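Local coordinates for protein lasso peptide isopeptidase AtxE2 (Asticcacaulis excentricus, PDB 5TXE) that hydrolyses the isopeptide bond of the lasso peptides astexin-2 and astexin-3, recognising their threaded shape and converting them to linear peptides, at residues R45-G50 against D389-L394; G264-S269 against A286-G291; T348-G353 against A364-L369. The protein carries 1 engineered substitution. All blocks are in the same frame, centred on the assembly; numbering follows the deposited sequence.

Contact 1: residues R45-G50 against D389-L394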
ATOM      1  N   ARG A  45      -1.075  11.859 -13.272  1.00 24.63           N
ATOM      2  CA  ARG A  45      -0.777  13.162 -12.692  1.00 28.08           C
ATOM      3  C   ARG A  45      -1.628  13.547 -11.472  1.00 28.19           C
ATOM      4  O   ARG A  45      -1.454  14.635 -10.947  1.00 25.95           O
ATOM      5  CB  ARG A  45      -0.964  14.227 -13.762  1.00 31.80           C
ATOM      6  CG  ARG A  45       0.055  14.183 -14.893  1.00 33.79           C
ATOM      7  CD  ARG A  45      -0.299  15.228 -15.943  1.00 31.57           C
ATOM      8  NE  ARG A  45       0.776  15.452 -16.890  1.00 32.10           N
ATOM      9  CZ  ARG A  45       0.991  14.715 -17.955  1.00 35.72           C
ATOM     10  NH1 ARG A  45       0.223  13.667 -18.219  1.00 38.57           N
ATOM     11  NH2 ARG A  45       1.979  15.028 -18.770  1.00 38.31           N
ATOM     12  N   LEU A  46      -2.579  12.717 -11.059  1.00 27.86           N
ATOM     13  CA  LEU A  46      -3.388  13.055  -9.824  1.00 27.25           C
ATOM     14  C   LEU A  46      -2.504  12.994  -8.611  1.00 26.98           C
ATOM     15  O   LEU A  46      -1.876  11.956  -8.334  1.00 27.81           O
ATOM     16  CB  LEU A  46      -4.579  12.125  -9.669  1.00 27.41           C
ATOM     17  CG  LEU A  46      -5.660  12.253 -10.758  1.00 29.94           C
ATOM     18  CD1 LEU A  46      -6.750  11.199 -10.633  1.00 31.76           C
ATOM     19  CD2 LEU A  46      -6.298  13.629 -10.731  1.00 32.04           C
ATOM     20  N   ALA A  47      -2.397  14.121  -7.908  1.00 24.23           N
ATOM     21  CA  ALA A  47      -1.517  14.250  -6.777  1.00 26.35           C
ATOM     22  C   ALA A  47      -1.977  13.390  -5.622  1.00 26.35           C
ATOM     23  O   ALA A  47      -3.113  12.894  -5.643  1.00 28.47           O
ATOM     24  CB  ALA A  47      -1.477  15.690  -6.341  1.00 30.11           C
ATOM     25  N   ASP A  48      -1.064  13.165  -4.682  1.00 26.71           N
ATOM     26  CA  ASP A  48      -1.307  12.321  -3.522  1.00 28.09           C
ATOM     27  C   ASP A  48      -0.664  12.952  -2.272  1.00 28.94           C
ATOM     28  O   ASP A  48       0.132  13.902  -2.359  1.00 24.86           O
ATOM     29  CB  ASP A  48      -0.787  10.887  -3.750  1.00 31.53           C
ATOM     30  CG  ASP A  48      -1.688   9.784  -3.050  1.00 38.12           C
ATOM     31  OD1 ASP A  48      -2.705  10.091  -2.317  1.00 35.70           O
ATOM     32  OD2 ASP A  48      -1.350   8.578  -3.215  1.00 38.05           O
ATOM     33  N   ILE A  49      -1.076  12.449  -1.117  1.00 27.36           N
ATOM     34  CA  ILE A  49      -0.569  12.874   0.173  1.00 27.10           C
ATOM     35  C   ILE A  49      -0.216  11.648   0.976  1.00 26.78           C
ATOM     36  O   ILE A  49      -1.073  10.781   1.197  1.00 30.87           O
ATOM     37  CB  ILE A  49      -1.662  13.640   0.943  1.00 29.57           C
ATOM     38  CG1 ILE A  49      -2.024  14.921   0.208  1.00 30.24           C
ATOM     39  CG2 ILE A  49      -1.186  13.959   2.342  1.00 32.61           C
ATOM     40  CD1 ILE A  49      -3.342  15.541   0.647  1.00 30.61           C
ATOM     41  N   GLY A  50       1.050  11.515   1.340  1.00 26.04           N
ATOM     42  CA  GLY A  50       1.522  10.331   2.101  1.00 29.34           C
ATOM     43  C   GLY A  50       1.776   9.088   1.240  1.00 31.15           C
ATOM     44  O   GLY A  50       1.644   9.112   0.035  1.00 31.43           O
ATOM     45  N   ASP A 389      -7.985  20.075  -1.250  1.00 36.79           N
ATOM     46  CA  ASP A 389      -7.937  19.046  -2.271  1.00 34.33           C
ATOM     47  C   ASP A 389      -6.837  19.411  -3.250  1.00 36.65           C
ATOM     48  O   ASP A 389      -6.967  20.405  -3.944  1.00 35.50           O
ATOM     49  CB  ASP A 389      -9.257  18.897  -2.975  1.00 33.01           C
ATOM     50  CG  ASP A 389      -9.316  17.615  -3.852  1.00 35.33           C
ATOM     51  OD1 ASP A 389      -8.228  17.074  -4.211  1.00 38.54           O
ATOM     52  OD2 ASP A 389     -10.440  17.159  -4.184  1.00 31.50           O
ATOM     53  N   PRO A 390      -5.735  18.616  -3.293  1.00 36.81           N
ATOM     54  CA  PRO A 390      -4.636  18.971  -4.165  1.00 35.04           C
ATOM     55  C   PRO A 390      -5.001  18.691  -5.605  1.00 33.30           C
ATOM     56  O   PRO A 390      -4.224  19.029  -6.467  1.00 38.08           O
ATOM     57  CB  PRO A 390      -3.488  18.050  -3.691  1.00 34.18           C
ATOM     58  CG  PRO A 390      -4.176  16.843  -3.190  1.00 35.48           C
ATOM     59  CD  PRO A 390      -5.496  17.322  -2.621  1.00 38.11           C
ATOM     60  N   ASN A 391      -6.125  18.041  -5.887  1.00 29.45           N
ATOM     61  CA  ASN A 391      -6.559  17.901  -7.256  1.00 31.40           C
ATOM     62  C   ASN A 391      -7.775  18.832  -7.630  1.00 41.87           C
ATOM     63  O   ASN A 391      -8.466  19.297  -6.769  1.00 46.01           O
ATOM     64  CB  ASN A 391      -6.844  16.427  -7.508  1.00 31.16           C
ATOM     65  CG  ASN A 391      -5.565  15.588  -7.497  1.00 31.03           C
ATOM     66  OD1 ASN A 391      -4.662  15.805  -8.315  1.00 28.01           O
ATOM     67  ND2 ASN A 391      -5.462  14.663  -6.565  1.00 28.49           N
ATOM     68  N   PRO A 392      -7.991  19.144  -8.930  1.00 58.94           N
ATOM     69  CA  PRO A 392      -9.289  19.810  -9.170  1.00 56.69           C
ATOM     70  C   PRO A 392     -10.343  18.804  -8.881  1.00 62.39           C
ATOM     71  O   PRO A 392     -10.026  17.606  -8.695  1.00 53.51           O
ATOM     72  CB  PRO A 392      -9.297  20.090 -10.670  1.00 50.62           C
ATOM     73  CG  PRO A 392      -8.290  19.158 -11.273  1.00 56.26           C
ATOM     74  CD  PRO A 392      -7.231  18.937 -10.195  1.00 56.41           C
ATOM     75  N   ASP A 393     -11.570  19.300  -8.841  1.00 65.73           N
ATOM     76  CA  ASP A 393     -12.780  18.476  -8.765  1.00 73.50           C
ATOM     77  C   ASP A 393     -12.913  17.550 -10.012  1.00 70.56           C
ATOM     78  O   ASP A 393     -12.971  17.980 -11.161  1.00 64.25           O
ATOM     79  CB  ASP A 393     -14.006  19.410  -8.649  1.00 82.10           C
ATOM     80  CG  ASP A 393     -15.237  18.730  -8.052  1.00 89.12           C
ATOM     81  OD1 ASP A 393     -15.516  17.547  -8.335  1.00 90.54           O
ATOM     82  OD2 ASP A 393     -15.951  19.416  -7.299  1.00 88.81           O
ATOM     83  N   LEU A 394     -13.013  16.264  -9.777  1.00 73.11           N
ATOM     84  CA  LEU A 394     -13.085  15.343 -10.886  1.00 75.31           C
ATOM     85  C   LEU A 394     -14.442  15.297 -11.581  1.00 74.45           C
ATOM     86  O   LEU A 394     -14.561  14.625 -12.618  1.00 71.19           O
ATOM     87  CB  LEU A 394     -12.719  13.933 -10.407  1.00 78.35           C
ATOM     88  CG  LEU A 394     -11.264  13.747 -10.041  1.00 68.35           C
ATOM     89  CD1 LEU A 394     -11.071  12.313  -9.612  1.00 65.13           C
ATOM     90  CD2 LEU A 394     -10.403  14.083 -11.239  1.00 70.49           C
TER
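The carboxamide of Asn-391 reads the backbone of Ala-47 through both of its polar atoms. Ala-47 N donates to Asn-391 OD1 over 2.9 Å, in the carbonyl plane and on a lone pair, and Asn-391 ND2 returns a bond of 3.1 Å to Ala-47 O. The second donor stays almost in its own amide plane but reaches the acceptor from 37° above the carbonyl plane. Asparagine suits the place because one short side chain offers an acceptor and a donor side by side. Its flank is lined by Leu-46, whose CD2 lies 3.6 Å from Asn-391 OD1 and also meets Leu-394 CD2. Ala-47, small enough for close approach, sets its CB 4.1 Å from Pro-390 CB, and the same proline ring touches Ile-49 CD1 with CG. Asn-391 CG stands beside its backbone N (chi1 -69°). Asn-391 N donates to Asp-389 OD1 at 2.9 Å, an Asx turn in the loop after strand 384-388. Asp-389 is in turn held by Gln-370. Arg-445 bonds Leu-46 O, and Ala-47 O weakly. Paired bonds to the N-H and C=O of one residue probably fix the amide's rotation, since a flip would set ND2 against Ala-47 N and OD1 against Ala-47 O.

Contact 2: residues G264-S269 against A286-G291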
ATOM      1  N   GLY A 264      -9.554  12.118  31.974  1.00 57.80           N
ATOM      2  CA  GLY A 264      -9.542  12.196  33.430  1.00 54.16           C
ATOM      3  C   GLY A 264      -8.636  11.111  33.992  1.00 54.52           C
ATOM      4  O   GLY A 264      -7.495  10.941  33.541  1.00 54.07           O
ATOM      5  N   ARG A 265      -9.173  10.348  34.951  1.00 59.54           N
ATOM      6  CA  ARG A 265      -8.469   9.216  35.586  1.00 61.16           C
ATOM      7  C   ARG A 265      -8.639   7.896  34.789  1.00 54.03           C
ATOM      8  O   ARG A 265      -7.977   6.880  35.083  1.00 45.47           O
ATOM      9  CB  ARG A 265      -8.947   9.008  37.045  1.00 65.58           C
ATOM     10  CG  ARG A 265      -8.532  10.102  38.028  1.00 79.45           C
ATOM     11  CD  ARG A 265      -9.138  10.006  39.467  1.00 86.20           C
ATOM     12  NE  ARG A 265      -9.249   8.645  40.046  1.00 90.32           N
ATOM     13  CZ  ARG A 265      -8.227   7.870  40.460  1.00 88.96           C
ATOM     14  NH1 ARG A 265      -6.945   8.269  40.354  1.00 88.86           N
ATOM     15  NH2 ARG A 265      -8.492   6.654  40.959  1.00 66.54           N
ATOM     16  N   THR A 266      -9.512   7.915  33.781  1.00 49.27           N
ATOM     17  CA  THR A 266      -9.869   6.718  33.013  1.00 47.56           C
ATOM     18  C   THR A 266      -8.942   6.472  31.804  1.00 48.94           C
ATOM     19  O   THR A 266      -8.725   7.336  30.967  1.00 48.66           O
ATOM     20  CB  THR A 266     -11.279   6.858  32.534  1.00 49.06           C
ATOM     21  OG1 THR A 266     -12.073   7.179  33.665  1.00 49.33           O
ATOM     22  CG2 THR A 266     -11.773   5.556  31.903  1.00 55.63           C
ATOM     23  N   THR A 267      -8.369   5.281  31.763  1.00 49.85           N
ATOM     24  CA  THR A 267      -7.544   4.835  30.668  1.00 51.95           C
ATOM     25  C   THR A 267      -8.385   3.885  29.799  1.00 46.88           C
ATOM     26  O   THR A 267      -8.957   2.881  30.255  1.00 39.32           O
ATOM     27  CB  THR A 267      -6.280   4.146  31.193  1.00 55.41           C
ATOM     28  OG1 THR A 267      -5.442   5.156  31.752  1.00 59.45           O
ATOM     29  CG2 THR A 267      -5.506   3.464  30.099  1.00 60.14           C
ATOM     30  N   PHE A 268      -8.487   4.255  28.545  1.00 43.20           N
ATOM     31  CA  PHE A 268      -9.147   3.423  27.562  1.00 38.94           C
ATOM     32  C   PHE A 268      -8.138   2.655  26.757  1.00 39.68           C
ATOM     33  O   PHE A 268      -7.088   3.174  26.413  1.00 41.20           O
ATOM     34  CB  PHE A 268      -9.983   4.264  26.688  1.00 37.85           C
ATOM     35  CG  PHE A 268     -11.109   4.913  27.402  1.00 36.13           C
ATOM     36  CD1 PHE A 268     -12.248   4.192  27.720  1.00 40.51           C
ATOM     37  CD2 PHE A 268     -11.043   6.211  27.756  1.00 36.89           C
ATOM     38  CE1 PHE A 268     -13.326   4.781  28.365  1.00 37.01           C
ATOM     39  CE2 PHE A 268     -12.093   6.806  28.417  1.00 37.66           C
ATOM     40  CZ  PHE A 268     -13.241   6.090  28.722  1.00 37.45           C
ATOM     41  N   SER A 269      -8.415   1.375  26.545  1.00 39.14           N
ATOM     42  CA  SER A 269      -7.580   0.565  25.719  1.00 39.63           C
ATOM     43  C   SER A 269      -8.453  -0.522  25.083  1.00 37.62           C
ATOM     44  O   SER A 269      -9.668  -0.441  25.141  1.00 36.15           O
ATOM     45  CB  SER A 269      -6.453  -0.010  26.533  1.00 40.52           C
ATOM     46  OG  SER A 269      -6.969  -0.908  27.476  1.00 43.97           O
ATOM     47  N   ALA A 286     -12.136   0.023  29.891  1.00 48.45           N
ATOM     48  CA  ALA A 286     -11.918   1.214  30.687  1.00 46.69           C
ATOM     49  C   ALA A 286     -11.406   0.849  32.101  1.00 48.61           C
ATOM     50  O   ALA A 286     -11.989  -0.028  32.763  1.00 46.11           O
ATOM     51  CB  ALA A 286     -13.204   1.998  30.772  1.00 45.79           C
ATOM     52  N   ARG A 287     -10.316   1.496  32.520  1.00 38.96           N
ATOM     53  CA  ARG A 287      -9.757   1.370  33.866  1.00 44.59           C
ATOM     54  C   ARG A 287      -9.756   2.744  34.539  1.00 41.76           C
ATOM     55  O   ARG A 287      -9.225   3.693  33.960  1.00 36.63           O
ATOM     56  CB  ARG A 287      -8.317   0.858  33.800  1.00 48.54           C
ATOM     57  CG  ARG A 287      -8.125  -0.516  33.180  1.00 55.44           C
ATOM     58  CD  ARG A 287      -6.638  -0.851  32.984  1.00 68.65           C
ATOM     59  NE  ARG A 287      -5.875  -0.631  34.215  1.00 75.70           N
ATOM     60  CZ  ARG A 287      -5.636  -1.537  35.169  1.00 90.95           C
ATOM     61  NH1 ARG A 287      -6.079  -2.796  35.070  1.00 83.12           N
ATOM     62  NH2 ARG A 287      -4.923  -1.169  36.241  1.00100.87           N
ATOM     63  N   ARG A 288     -10.399   2.897  35.703  1.00 39.29           N
ATOM     64  CA  ARG A 288     -10.269   4.138  36.480  1.00 38.74           C
ATOM     65  C   ARG A 288      -9.016   3.981  37.365  1.00 33.59           C
ATOM     66  O   ARG A 288      -9.002   3.172  38.266  1.00 32.21           O
ATOM     67  CB  ARG A 288     -11.537   4.389  37.304  1.00 53.75           C
ATOM     68  CG  ARG A 288     -11.438   5.495  38.371  1.00 71.99           C
ATOM     69  CD  ARG A 288     -12.814   6.031  38.829  1.00 81.37           C
ATOM     70  NE  ARG A 288     -13.401   6.938  37.823  1.00 90.67           N
ATOM     71  CZ  ARG A 288     -13.286   8.272  37.810  1.00 92.27           C
ATOM     72  NH1 ARG A 288     -12.639   8.935  38.768  1.00 97.40           N
ATOM     73  NH2 ARG A 288     -13.847   8.957  36.823  1.00 85.58           N
ATOM     74  N   GLY A 289      -7.983   4.773  37.124  1.00 29.47           N
ATOM     75  CA  GLY A 289      -6.725   4.676  37.842  1.00 27.62           C
ATOM     76  C   GLY A 289      -6.204   3.236  37.820  1.00 30.76           C
ATOM     77  O   GLY A 289      -6.050   2.640  36.756  1.00 29.77           O
ATOM     78  N   GLU A 290      -6.016   2.663  39.010  1.00 28.20           N
ATOM     79  CA  GLU A 290      -5.486   1.305  39.159  1.00 30.31           C
ATOM     80  C   GLU A 290      -6.590   0.286  39.338  1.00 29.14           C
ATOM     81  O   GLU A 290      -6.326  -0.870  39.592  1.00 34.59           O
ATOM     82  CB  GLU A 290      -4.532   1.257  40.351  1.00 29.76           C
ATOM     83  CG  GLU A 290      -3.378   2.282  40.239  1.00 31.48           C
ATOM     84  CD  GLU A 290      -2.329   1.871  39.213  1.00 31.49           C
ATOM     85  OE1 GLU A 290      -2.403   0.709  38.767  1.00 29.74           O
ATOM     86  OE2 GLU A 290      -1.416   2.679  38.886  1.00 32.43           O
ATOM     87  N   GLY A 291      -7.827   0.700  39.156  1.00 28.20           N
ATOM     88  CA  GLY A 291      -8.973  -0.217  39.307  1.00 33.75           C
ATOM     89  C   GLY A 291      -9.093  -1.355  38.289  1.00 38.31           C
ATOM     90  O   GLY A 291      -8.329  -1.461  37.344  1.00 42.26           O
TER
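Over one face of the Arg-265 guanidinium lies Gly-289, while Arg-288 NH1 stands at its edge, 3.6 Å from Arg-265 NE. The Arg-288 guanidinium in turn has Arg-265 CB over one face, and the two planes are turned 56° apart. Like charges so close probably repel, at a cost that solvent at this exposed end should soften. Arg-287 carries Gly-291 O 3.3 Å above one face, offset toward the rim; a bend at chi3 (51°) turns the guanidinium toward that carbonyl. On the Phe-268 ring, Thr-266 CG2 lies over one face, and Ala-286 CB comes obliquely to within 3.7 Å of Phe-268 CE1. Alanine suits this spot because a bare methyl can come this close. Strands 266-271 and 283-288 form a beta hairpin with the arginines at its open end, in a four-stranded antiparallel sheet consistent with a blade of the beta-propeller of prolyl oligopeptidase-family enzymes. Thr-267 and Arg-287 form a hydrogen-bonded pair, with Thr-267 N to Arg-287 O at 2.8 Å and Arg-287 N to Thr-267 O at 3.0 Å. Past it, Gly-289 N reaches Arg-265 O at 2.9 Å, nearly straight. Gly-289 takes the positive phi of a type II' turn, Arg-288 to Gly-291, leading out of strand 283-288.

Contact 3: residues T348-G353 against A364-L369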
ATOM      1  N   THR A 348     -18.504   4.649   2.885  1.00 29.79           N
ATOM      2  CA  THR A 348     -17.480   3.901   2.148  1.00 35.56           C
ATOM      3  C   THR A 348     -16.260   4.881   2.058  1.00 36.06           C
ATOM      4  O   THR A 348     -16.397   6.066   2.315  1.00 42.17           O
ATOM      5  CB  THR A 348     -18.023   3.441   0.808  1.00 35.65           C
ATOM      6  OG1 THR A 348     -18.363   4.556   0.015  1.00 37.33           O
ATOM      7  CG2 THR A 348     -19.281   2.653   1.002  1.00 35.72           C
ATOM      8  N   GLY A 349     -15.056   4.382   1.907  1.00 35.10           N
ATOM      9  CA  GLY A 349     -13.900   5.249   1.894  1.00 31.51           C
ATOM     10  C   GLY A 349     -13.018   5.007   3.092  1.00 31.78           C
ATOM     11  O   GLY A 349     -13.187   4.034   3.826  1.00 33.54           O
ATOM     12  N   LEU A 350     -12.076   5.907   3.262  1.00 30.32           N
ATOM     13  CA  LEU A 350     -11.098   5.822   4.294  1.00 33.13           C
ATOM     14  C   LEU A 350     -10.895   7.188   4.900  1.00 31.74           C
ATOM     15  O   LEU A 350     -10.976   8.196   4.203  1.00 31.27           O
ATOM     16  CB  LEU A 350      -9.755   5.357   3.705  1.00 33.90           C
ATOM     17  CG  LEU A 350      -9.723   4.006   3.009  1.00 36.13           C
ATOM     18  CD1 LEU A 350      -8.504   3.786   2.093  1.00 40.16           C
ATOM     19  CD2 LEU A 350      -9.771   2.953   4.095  1.00 40.04           C
ATOM     20  N   LEU A 351     -10.603   7.197   6.193  1.00 31.97           N
ATOM     21  CA  LEU A 351     -10.094   8.375   6.880  1.00 33.10           C
ATOM     22  C   LEU A 351      -8.745   8.011   7.411  1.00 34.81           C
ATOM     23  O   LEU A 351      -8.611   7.031   8.121  1.00 34.34           O
ATOM     24  CB  LEU A 351     -10.962   8.763   8.059  1.00 33.85           C
ATOM     25  CG  LEU A 351     -12.364   9.201   7.778  1.00 35.27           C
ATOM     26  CD1 LEU A 351     -13.039   9.443   9.125  1.00 40.52           C
ATOM     27  CD2 LEU A 351     -12.389  10.461   6.949  1.00 36.82           C
ATOM     28  N   GLN A 352      -7.745   8.819   7.087  1.00 30.47           N
ATOM     29  CA  GLN A 352      -6.374   8.469   7.335  1.00 31.79           C
ATOM     30  C   GLN A 352      -5.672   9.578   8.098  1.00 31.15           C
ATOM     31  O   GLN A 352      -5.845  10.762   7.794  1.00 26.71           O
ATOM     32  CB  GLN A 352      -5.698   8.281   5.969  1.00 35.99           C
ATOM     33  CG  GLN A 352      -6.313   7.165   5.145  1.00 36.52           C
ATOM     34  CD  GLN A 352      -6.287   7.447   3.656  1.00 35.84           C
ATOM     35  OE1 GLN A 352      -6.435   8.585   3.216  1.00 39.35           O
ATOM     36  NE2 GLN A 352      -6.181   6.403   2.869  1.00 32.27           N
ATOM     37  N   GLY A 353      -4.844   9.207   9.051  1.00 30.93           N
ATOM     38  CA  GLY A 353      -3.967  10.176   9.707  1.00 34.12           C
ATOM     39  C   GLY A 353      -4.634  11.216  10.593  1.00 36.03           C
ATOM     40  O   GLY A 353      -4.010  12.236  10.958  1.00 36.26           O
ATOM     41  N   ALA A 364      -7.009  12.993   6.363  1.00 32.89           N
ATOM     42  CA  ALA A 364      -7.026  12.717   4.940  1.00 32.89           C
ATOM     43  C   ALA A 364      -8.203  11.804   4.682  1.00 29.84           C
ATOM     44  O   ALA A 364      -8.566  11.018   5.534  1.00 29.79           O
ATOM     45  CB  ALA A 364      -5.727  12.044   4.498  1.00 34.18           C
ATOM     46  N   GLN A 365      -8.768  11.856   3.480  1.00 30.65           N
ATOM     47  CA  GLN A 365      -9.934  11.052   3.153  1.00 28.57           C
ATOM     48  C   GLN A 365      -9.926  10.733   1.674  1.00 26.70           C
ATOM     49  O   GLN A 365      -9.428  11.528   0.858  1.00 28.88           O
ATOM     50  CB  GLN A 365     -11.198  11.842   3.475  1.00 31.95           C
ATOM     51  CG  GLN A 365     -12.514  11.110   3.204  1.00 29.39           C
ATOM     52  CD  GLN A 365     -13.137  11.440   1.861  1.00 32.59           C
ATOM     53  OE1 GLN A 365     -12.979  12.529   1.323  1.00 37.28           O
ATOM     54  NE2 GLN A 365     -13.901  10.504   1.330  1.00 32.47           N
ATOM     55  N   GLU A 366     -10.463   9.572   1.326  1.00 25.44           N
ATOM     56  CA  GLU A 366     -10.627   9.184  -0.068  1.00 26.41           C
ATOM     57  C   GLU A 366     -11.769   8.220  -0.233  1.00 27.97           C
ATOM     58  O   GLU A 366     -12.175   7.586   0.725  1.00 28.75           O
ATOM     59  CB  GLU A 366      -9.317   8.586  -0.632  1.00 27.37           C
ATOM     60  CG  GLU A 366      -8.786   7.436   0.121  1.00 28.86           C
ATOM     61  CD  GLU A 366      -7.566   6.829  -0.551  1.00 31.64           C
ATOM     62  OE1 GLU A 366      -7.762   6.251  -1.647  1.00 30.15           O
ATOM     63  OE2 GLU A 366      -6.453   6.862   0.037  1.00 29.48           O
ATOM     64  N   SER A 367     -12.307   8.165  -1.445  1.00 27.62           N
ATOM     65  CA  SER A 367     -13.325   7.214  -1.762  1.00 28.23           C
ATOM     66  C   SER A 367     -13.277   6.973  -3.257  1.00 27.16           C
ATOM     67  O   SER A 367     -12.429   7.536  -3.951  1.00 29.82           O
ATOM     68  CB  SER A 367     -14.705   7.705  -1.279  1.00 28.30           C
ATOM     69  OG  SER A 367     -15.164   8.777  -2.060  1.00 28.92           O
ATOM     70  N   ALA A 368     -14.201   6.166  -3.755  1.00 27.11           N
ATOM     71  CA  ALA A 368     -14.058   5.567  -5.065  1.00 29.61           C
ATOM     72  C   ALA A 368     -13.702   6.588  -6.106  1.00 31.72           C
ATOM     73  O   ALA A 368     -12.818   6.314  -6.939  1.00 31.27           O
ATOM     74  CB  ALA A 368     -15.325   4.827  -5.475  1.00 28.37           C
ATOM     75  N   LEU A 369     -14.407   7.717  -6.095  1.00 28.32           N
ATOM     76  CA  LEU A 369     -14.207   8.760  -7.095  1.00 30.92           C
ATOM     77  C   LEU A 369     -13.628  10.014  -6.510  1.00 27.33           C
ATOM     78  O   LEU A 369     -13.619  11.035  -7.168  1.00 27.70           O
ATOM     79  CB  LEU A 369     -15.502   9.083  -7.824  1.00 33.72           C
ATOM     80  CG  LEU A 369     -16.019   7.930  -8.677  1.00 37.85           C
ATOM     81  CD1 LEU A 369     -17.353   8.316  -9.332  1.00 41.99           C
ATOM     82  CD2 LEU A 369     -15.043   7.522  -9.761  1.00 40.66           C
TER
HETATM   83  O   HOH W   1     -15.735   4.256  -1.875  1.00 40.38           O
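The beta hairpin of strands 350-357 and 360-367 forms one side of a four-stranded antiparallel sheet, and this contact is its end farther from the turn. Leu-350 and Glu-366 make one hydrogen-bonded pair, Leu-350 N to Glu-366 O at 3.0 Å with a longer return bond. Gln-352 and Ala-364 make the other, Gln-352 N reaching Ala-364 O at 2.8 Å. On their common face Gln-352 NE2 donates to Glu-366 OE2 over 2.9 Å, nearly straight at 174°. The donor holds the bond in its amide plane but meets the carboxylate from above, the two planes 74° apart. Glu-366 CG lies between backbone N and carbonyl carbon (chi1 56°), and the extended chain beyond it runs alongside Leu-350, whose CD1 lies 4.1 Å from Glu-366 CD. The buried carboxylate is further held by a salt bridge from Arg-372 to OE2 and by Phe-443 N on OE1, which probably favours its charged form. An alanine in place of Glu-366 would probably take from Arg-372 its salt-bridge partner, leaving a long, weak pairing with Asp-48, and from Gln-352 NE2 one of its acceptors. On the other face Leu-351 CD2 packs on Gln-365 CG at 3.8 Å. Gly-349 suits its place because a CB would clash with Glu-366 O. The sheet is consistent with a blade of the beta-propeller that prolyl oligopeptidase-family enzymes carry beside the hydrolase domain.

From the N terminus, the chain passes residues 45-50 and then runs through a series of antiparallel sheets, mostly four-stranded, before residues 389-394 return to close contact 1, a loop of 338 intervening residues. Both other contacts nest inside it. Contact 2 closes first, a hairpin of the sheet that holds strands 261-263 to 294-295, and contact 3 opens later, so these two follow in series and do not cross. Contact 2 lies far out, its centre 41 Å from that of contact 1. Contact 3, in contrast, adjoins contact 1: Leu-394 CD1 packs 3.8 Å from Leu-369 O. Contact 1 thus joins the first of these sheets, through strand 48-49, to the loop leaving the last, before strand 401-408.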